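TSSL (PDB 4ACK) is a DotU-family component of the type VI secretion system, here as its helical cytoplasmic domain, and probably contributes to the protein transport linked to virulence. Local coordinates at residues A[9-14]-A[124-129]; A[62-67]-A[104-109]. All coordinates share one frame; numbering follows the deposited sequence.

Contact 1 of 2, residues A[9-14]-A[124-129]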
loop_
_atom_site.group_PDB
_atom_site.type_symbol
_atom_site.label_atom_id
_atom_site.label_comp_id
_atom_site.label_asym_id
_atom_site.label_seq_id
_atom_site.Cartn_x
_atom_site.Cartn_y
_atom_site.Cartn_z
ATOM N N ILE A 9 -11.512 -3.605 -3.702
ATOM C CA ILE A 9 -11.256 -2.819 -2.531
ATOM C C ILE A 9 -9.866 -2.071 -2.598
ATOM O O ILE A 9 -9.772 -0.911 -2.220
ATOM C CB ILE A 9 -11.354 -3.667 -1.323
ATOM C CG1 ILE A 9 -12.797 -4.188 -1.181
ATOM C CG2 ILE A 9 -10.901 -2.879 -0.102
ATOM C CD1 ILE A 9 -13.007 -5.063 0.086
ATOM N N ILE A 10 -8.821 -2.740 -3.078
ATOM C CA ILE A 10 -7.476 -2.154 -3.132
ATOM C C ILE A 10 -7.496 -0.919 -4.093
ATOM O O ILE A 10 -7.022 0.149 -3.733
ATOM C CB ILE A 10 -6.434 -3.230 -3.560
ATOM C CG1 ILE A 10 -6.265 -4.276 -2.421
ATOM C CG2 ILE A 10 -5.120 -2.588 -4.071
ATOM C CD1 ILE A 10 -5.668 -5.640 -2.937
ATOM N N LEU A 11 -8.100 -1.084 -5.278
ATOM C CA LEU A 11 -8.437 0.037 -6.190
ATOM C C LEU A 11 -9.218 1.144 -5.548
ATOM O O LEU A 11 -8.913 2.306 -5.746
ATOM C CB LEU A 11 -9.171 -0.472 -7.416
ATOM C CG LEU A 11 -8.306 -1.394 -8.266
ATOM C CD1 LEU A 11 -9.111 -1.932 -9.481
ATOM C CD2 LEU A 11 -7.041 -0.661 -8.729
ATOM N N ASP A 12 -10.188 0.800 -4.723
ATOM C CA ASP A 12 -10.962 1.840 -4.084
ATOM C C ASP A 12 -10.103 2.709 -3.137
ATOM O O ASP A 12 -10.191 3.955 -3.174
ATOM C CB ASP A 12 -12.206 1.295 -3.380
ATOM C CG ASP A 12 -13.282 2.355 -3.193
ATOM O OD1 ASP A 12 -13.486 3.176 -4.120
ATOM O OD2 ASP A 12 -13.922 2.371 -2.114
ATOM N N ILE A 13 -9.308 2.045 -2.298
ATOM C CA ILE A 13 -8.332 2.706 -1.445
ATOM C C ILE A 13 -7.360 3.518 -2.271
ATOM O O ILE A 13 -7.095 4.656 -1.966
ATOM C CB ILE A 13 -7.602 1.694 -0.544
ATOM C CG1 ILE A 13 -8.616 1.170 0.474
ATOM C CG2 ILE A 13 -6.405 2.349 0.131
ATOM C CD1 ILE A 13 -8.292 -0.235 1.054
ATOM N N ILE A 14 -6.839 2.964 -3.343
ATOM C CA ILE A 14 -5.964 3.779 -4.129
ATOM C C ILE A 14 -6.778 5.106 -4.527
ATOM O O ILE A 14 -6.374 6.224 -4.158
ATOM C CB ILE A 14 -5.278 2.951 -5.212
ATOM C CG1 ILE A 14 -4.353 1.889 -4.555
ATOM C CG2 ILE A 14 -4.446 3.815 -6.090
ATOM C CD1 ILE A 14 -3.603 1.006 -5.594
ATOM N N ILE A 124 1.599 -5.312 -5.276
ATOM C CA ILE A 124 2.891 -4.616 -5.397
ATOM C C ILE A 124 2.929 -3.849 -6.716
ATOM O O ILE A 124 3.286 -2.697 -6.743
ATOM C CB ILE A 124 4.139 -5.539 -5.314
ATOM C CG1 ILE A 124 4.170 -6.320 -3.995
ATOM C CG2 ILE A 124 5.460 -4.715 -5.496
ATOM C CD1 ILE A 124 4.190 -5.490 -2.764
ATOM N N SER A 125 2.592 -4.517 -7.812
ATOM C CA SER A 125 2.572 -3.875 -9.150
ATOM C C SER A 125 1.732 -2.563 -9.113
ATOM O O SER A 125 2.181 -1.497 -9.564
ATOM C CB SER A 125 1.943 -4.827 -10.167
ATOM O OG SER A 125 2.109 -4.303 -11.457
ATOM N N LEU A 126 0.561 -2.638 -8.494
ATOM C CA LEU A 126 -0.298 -1.471 -8.401
ATOM C C LEU A 126 0.330 -0.319 -7.650
ATOM O O LEU A 126 0.360 0.783 -8.171
ATOM C CB LEU A 126 -1.683 -1.806 -7.766
ATOM C CG LEU A 126 -2.622 -2.629 -8.715
ATOM C CD1 LEU A 126 -3.763 -3.258 -7.940
ATOM C CD2 LEU A 126 -3.191 -1.817 -9.879
ATOM N N ILE A 127 0.803 -0.553 -6.419
ATOM C CA ILE A 127 1.414 0.539 -5.659
ATOM C C ILE A 127 2.625 1.100 -6.408
ATOM O O ILE A 127 2.773 2.320 -6.432
ATOM C CB ILE A 127 1.673 0.239 -4.185
ATOM C CG1 ILE A 127 2.761 -0.807 -4.010
ATOM C CG2 ILE A 127 0.380 -0.230 -3.497
ATOM C CD1 ILE A 127 3.443 -0.804 -2.603
ATOM N N LEU A 128 3.371 0.256 -7.126
ATOM C CA LEU A 128 4.546 0.708 -7.874
ATOM C C LEU A 128 4.166 1.509 -9.162
ATOM O O LEU A 128 4.917 2.407 -9.581
ATOM C CB LEU A 128 5.510 -0.468 -8.220
ATOM C CG LEU A 128 6.276 -1.157 -7.034
ATOM C CD1 LEU A 128 7.116 -2.390 -7.495
ATOM C CD2 LEU A 128 7.184 -0.186 -6.307
ATOM N N HIS A 129 3.044 1.144 -9.804
ATOM C CA HIS A 129 2.525 1.907 -10.924
ATOM C C HIS A 129 1.890 3.167 -10.484
ATOM O O HIS A 129 1.775 4.068 -11.282
ATOM C CB HIS A 129 1.582 1.093 -11.833
ATOM C CG HIS A 129 2.333 0.310 -12.859
ATOM N ND1 HIS A 129 2.717 -1.003 -12.665
ATOM C CD2 HIS A 129 2.859 0.685 -14.047
ATOM C CE1 HIS A 129 3.401 -1.418 -13.719
ATOM N NE2 HIS A 129 3.516 -0.405 -14.565
#
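No flat group enters the seam where Leu126 meets Ile10, Leu11 and Ile14 in the all-helical bundle of the DotU domain; all the touching groups are aliphatic, so no ring presents a face or an edge here. The one ring of the two segments, the imidazole of His129, is turned back on its own helix: ND1 donates to Ser125 O at 3.2 Å, with the acceptor close to the ring plane and the donor well above the carbonyl plane. The N-H...O angle is 145°, so the bond is somewhat bent, and the same oxygen also takes the backbone N-H of His129, so two bonds from one residue grip it. Helices 4-20 and 118-129 run nearly parallel, their segment axes 17° apart and 11.4 Å from each other at closest approach. At that separation the backbones are far apart and the contact is made by side chains.

Leu126 is the hub. Its two methyls divide the work: CD1 approaches Ile10 CG2 at 4.2 Å, while CD2 meets Leu11 CD2, also at 4.2 Å, the two leucines crossing at about a right angle. Leu11 marks the solvent side. Toward the interior, Ile10 also rests on Leu45 of helix 30-52 and Ile14 on Leu65 of helix 55-79. On another flank of helix 118-129, Ser125 OG is hydrogen-bonded to Asp153 of helix 143-153. The extended outer torsion of Ile14 (chi2 -180°) carries its end to the base of the leucine, CD1 4.0 Å from Leu126 CB.

Contact 2 of 2, residues A[62-67]-A[104-109]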
loop_
_atom_site.group_PDB
_atom_site.type_symbol
_atom_site.label_atom_id
_atom_site.label_comp_id
_atom_site.label_asym_id
_atom_site.label_seq_id
_atom_site.Cartn_x
_atom_site.Cartn_y
_atom_site.Cartn_z
ATOM N N VAL A 62 -1.918 -6.521 2.420
ATOM C CA VAL A 62 -2.458 -5.313 3.007
ATOM C C VAL A 62 -1.354 -4.321 3.541
ATOM O O VAL A 62 -1.536 -3.124 3.495
ATOM C CB VAL A 62 -3.429 -5.671 4.151
ATOM C CG1 VAL A 62 -3.930 -4.406 4.997
ATOM C CG2 VAL A 62 -4.611 -6.495 3.565
ATOM N N PHE A 63 -0.249 -4.826 4.087
ATOM C CA PHE A 63 0.770 -3.860 4.580
ATOM C C PHE A 63 1.273 -2.870 3.477
ATOM O O PHE A 63 1.381 -1.689 3.732
ATOM C CB PHE A 63 1.949 -4.581 5.194
ATOM C CG PHE A 63 2.977 -3.643 5.734
ATOM C CD1 PHE A 63 3.967 -3.106 4.891
ATOM C CD2 PHE A 63 2.908 -3.236 7.062
ATOM C CE1 PHE A 63 4.925 -2.207 5.412
ATOM C CE2 PHE A 63 3.868 -2.314 7.597
ATOM C CZ PHE A 63 4.851 -1.814 6.772
ATOM N N PRO A 64 1.630 -3.361 2.285
ATOM C CA PRO A 64 2.133 -2.449 1.301
ATOM C C PRO A 64 1.109 -1.402 0.878
ATOM O O PRO A 64 1.499 -0.326 0.443
ATOM C CB PRO A 64 2.449 -3.353 0.095
ATOM C CG PRO A 64 2.756 -4.717 0.742
ATOM C CD PRO A 64 1.771 -4.768 1.873
ATOM N N LEU A 65 -0.189 -1.743 0.911
ATOM C CA LEU A 65 -1.209 -0.787 0.529
ATOM C C LEU A 65 -1.265 0.273 1.567
ATOM O O LEU A 65 -1.370 1.448 1.234
ATOM C CB LEU A 65 -2.592 -1.468 0.363
ATOM C CG LEU A 65 -3.753 -0.522 0.111
ATOM C CD1 LEU A 65 -3.476 0.098 -1.271
ATOM C CD2 LEU A 65 -5.066 -1.350 0.135
ATOM N N LEU A 66 -1.192 -0.100 2.834
ATOM C CA LEU A 66 -1.121 0.901 3.907
ATOM C C LEU A 66 0.108 1.811 3.860
ATOM O O LEU A 66 0.030 3.021 4.217
ATOM C CB LEU A 66 -1.090 0.246 5.270
ATOM C CG LEU A 66 -2.188 -0.762 5.599
ATOM C CD1 LEU A 66 -2.062 -1.219 7.053
ATOM C CD2 LEU A 66 -3.574 -0.225 5.326
ATOM N N ALA A 67 1.254 1.217 3.548
ATOM C CA ALA A 67 2.488 1.957 3.395
ATOM C C ALA A 67 2.403 2.932 2.203
ATOM O O ALA A 67 2.947 4.046 2.264
ATOM C CB ALA A 67 3.641 0.998 3.178
ATOM N N PHE A 104 9.813 -3.564 0.407
ATOM C CA PHE A 104 10.763 -4.245 -0.498
ATOM C C PHE A 104 11.296 -5.529 0.099
ATOM O O PHE A 104 11.626 -6.483 -0.632
ATOM C CB PHE A 104 11.880 -3.307 -1.002
ATOM C CG PHE A 104 11.326 -2.143 -1.772
ATOM C CD1 PHE A 104 10.965 -2.292 -3.100
ATOM C CD2 PHE A 104 11.105 -0.915 -1.129
ATOM C CE1 PHE A 104 10.400 -1.223 -3.827
ATOM C CE2 PHE A 104 10.577 0.146 -1.817
ATOM C CZ PHE A 104 10.220 -0.004 -3.192
ATOM N N GLU A 105 11.239 -5.612 1.416
ATOM C CA GLU A 105 11.431 -6.913 2.046
ATOM C C GLU A 105 10.315 -7.907 1.681
ATOM O O GLU A 105 10.596 -9.042 1.296
ATOM C CB GLU A 105 11.516 -6.826 3.563
ATOM C CG GLU A 105 12.065 -8.156 4.119
ATOM C CD GLU A 105 12.139 -8.143 5.642
ATOM O OE1 GLU A 105 12.456 -7.087 6.188
ATOM O OE2 GLU A 105 11.861 -9.170 6.281
ATOM N N ILE A 106 9.053 -7.492 1.796
ATOM C CA ILE A 106 7.924 -8.304 1.253
ATOM C C ILE A 106 8.141 -8.712 -0.193
ATOM O O ILE A 106 7.977 -9.918 -0.562
ATOM C CB ILE A 106 6.604 -7.545 1.387
ATOM C CG1 ILE A 106 6.312 -7.471 2.884
ATOM C CG2 ILE A 106 5.455 -8.232 0.528
ATOM C CD1 ILE A 106 5.151 -6.517 3.285
ATOM N N THR A 107 8.544 -7.745 -1.007
ATOM C CA THR A 107 8.721 -7.976 -2.422
ATOM C C THR A 107 9.835 -9.024 -2.665
ATOM O O THR A 107 9.639 -9.931 -3.478
ATOM C CB THR A 107 9.013 -6.668 -3.164
ATOM O OG1 THR A 107 7.935 -5.714 -2.894
ATOM C CG2 THR A 107 9.168 -6.897 -4.674
ATOM N N ASP A 108 10.985 -8.897 -1.951
ATOM C CA ASP A 108 12.011 -9.945 -1.949
ATOM C C ASP A 108 11.405 -11.322 -1.659
ATOM O O ASP A 108 11.696 -12.261 -2.333
ATOM C CB ASP A 108 13.115 -9.687 -0.887
ATOM C CG ASP A 108 13.965 -8.465 -1.217
ATOM O OD1 ASP A 108 14.107 -8.103 -2.395
ATOM O OD2 ASP A 108 14.443 -7.827 -0.265
ATOM N N ASN A 109 10.607 -11.425 -0.619
ATOM C CA ASN A 109 10.047 -12.694 -0.257
ATOM C C ASN A 109 9.150 -13.289 -1.341
ATOM O O ASN A 109 9.409 -14.418 -1.794
ATOM C CB ASN A 109 9.324 -12.587 1.042
ATOM C CG ASN A 109 10.283 -12.301 2.222
ATOM O OD1 ASN A 109 11.503 -12.335 2.058
ATOM N ND2 ASN A 109 9.724 -12.037 3.408
#
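Ile106 carries the whole second segment's share of this contact, and its terminal methyl does the touching. Ile106 CD1 lies 3.9 Å from Pro64 CG and 4.0 Å from Phe63 CD1, approaching the phenyl ring obliquely. Phe63 swings toward the methyl because its CG stands opposite the backbone N (chi1 -178°). Tyr102 meets the same ring edge-to-face, and Gln90 and Tyr94 of helix 89-94 also press on it, so the aromatic group is well packed.

Pro64 has no N-H to give to the turn before, and helix 55-79 kinks there; just beyond it the helix resumes, with Leu66 N bonded to Val62 O at 3.1 Å and a weak second bond to that oxygen from Leu65 N.

The contrast lies on the other flanks of helix 99-112. Glu105 is exposed, and Asp108 and Asn109 are partly so; none of the three touches 62-67. Even there some groups are held: Asp108 OD1 is hydrogen-bonded to Tyr148 OH, and Asn109 ND2 to Tyr60 OH, a second tie to helix 55-79. The whole is a small, wholly apolar join between buried residues of two helices, as in the core of an all-alpha bundle such as this DotU domain.

The centres of contacts 1 and 2 lie about 12 Å apart, each about 7 Å from the centre of the chain. Along the sequence the order is 9-14, 62-67, 104-109, 124-129, so the partners of contact 2 both fall between those of contact 1, and helices 99-112 and 118-129 are consecutive. The two contacts touch directly: Leu65 packs on Ile13, Ile127 CD1 reaches Pro64 O, and Ile124 lies against Thr107. Four different helices are therefore drawn into one continuous hydrophobic core, joining the first helix of the chain to later ones without any strand.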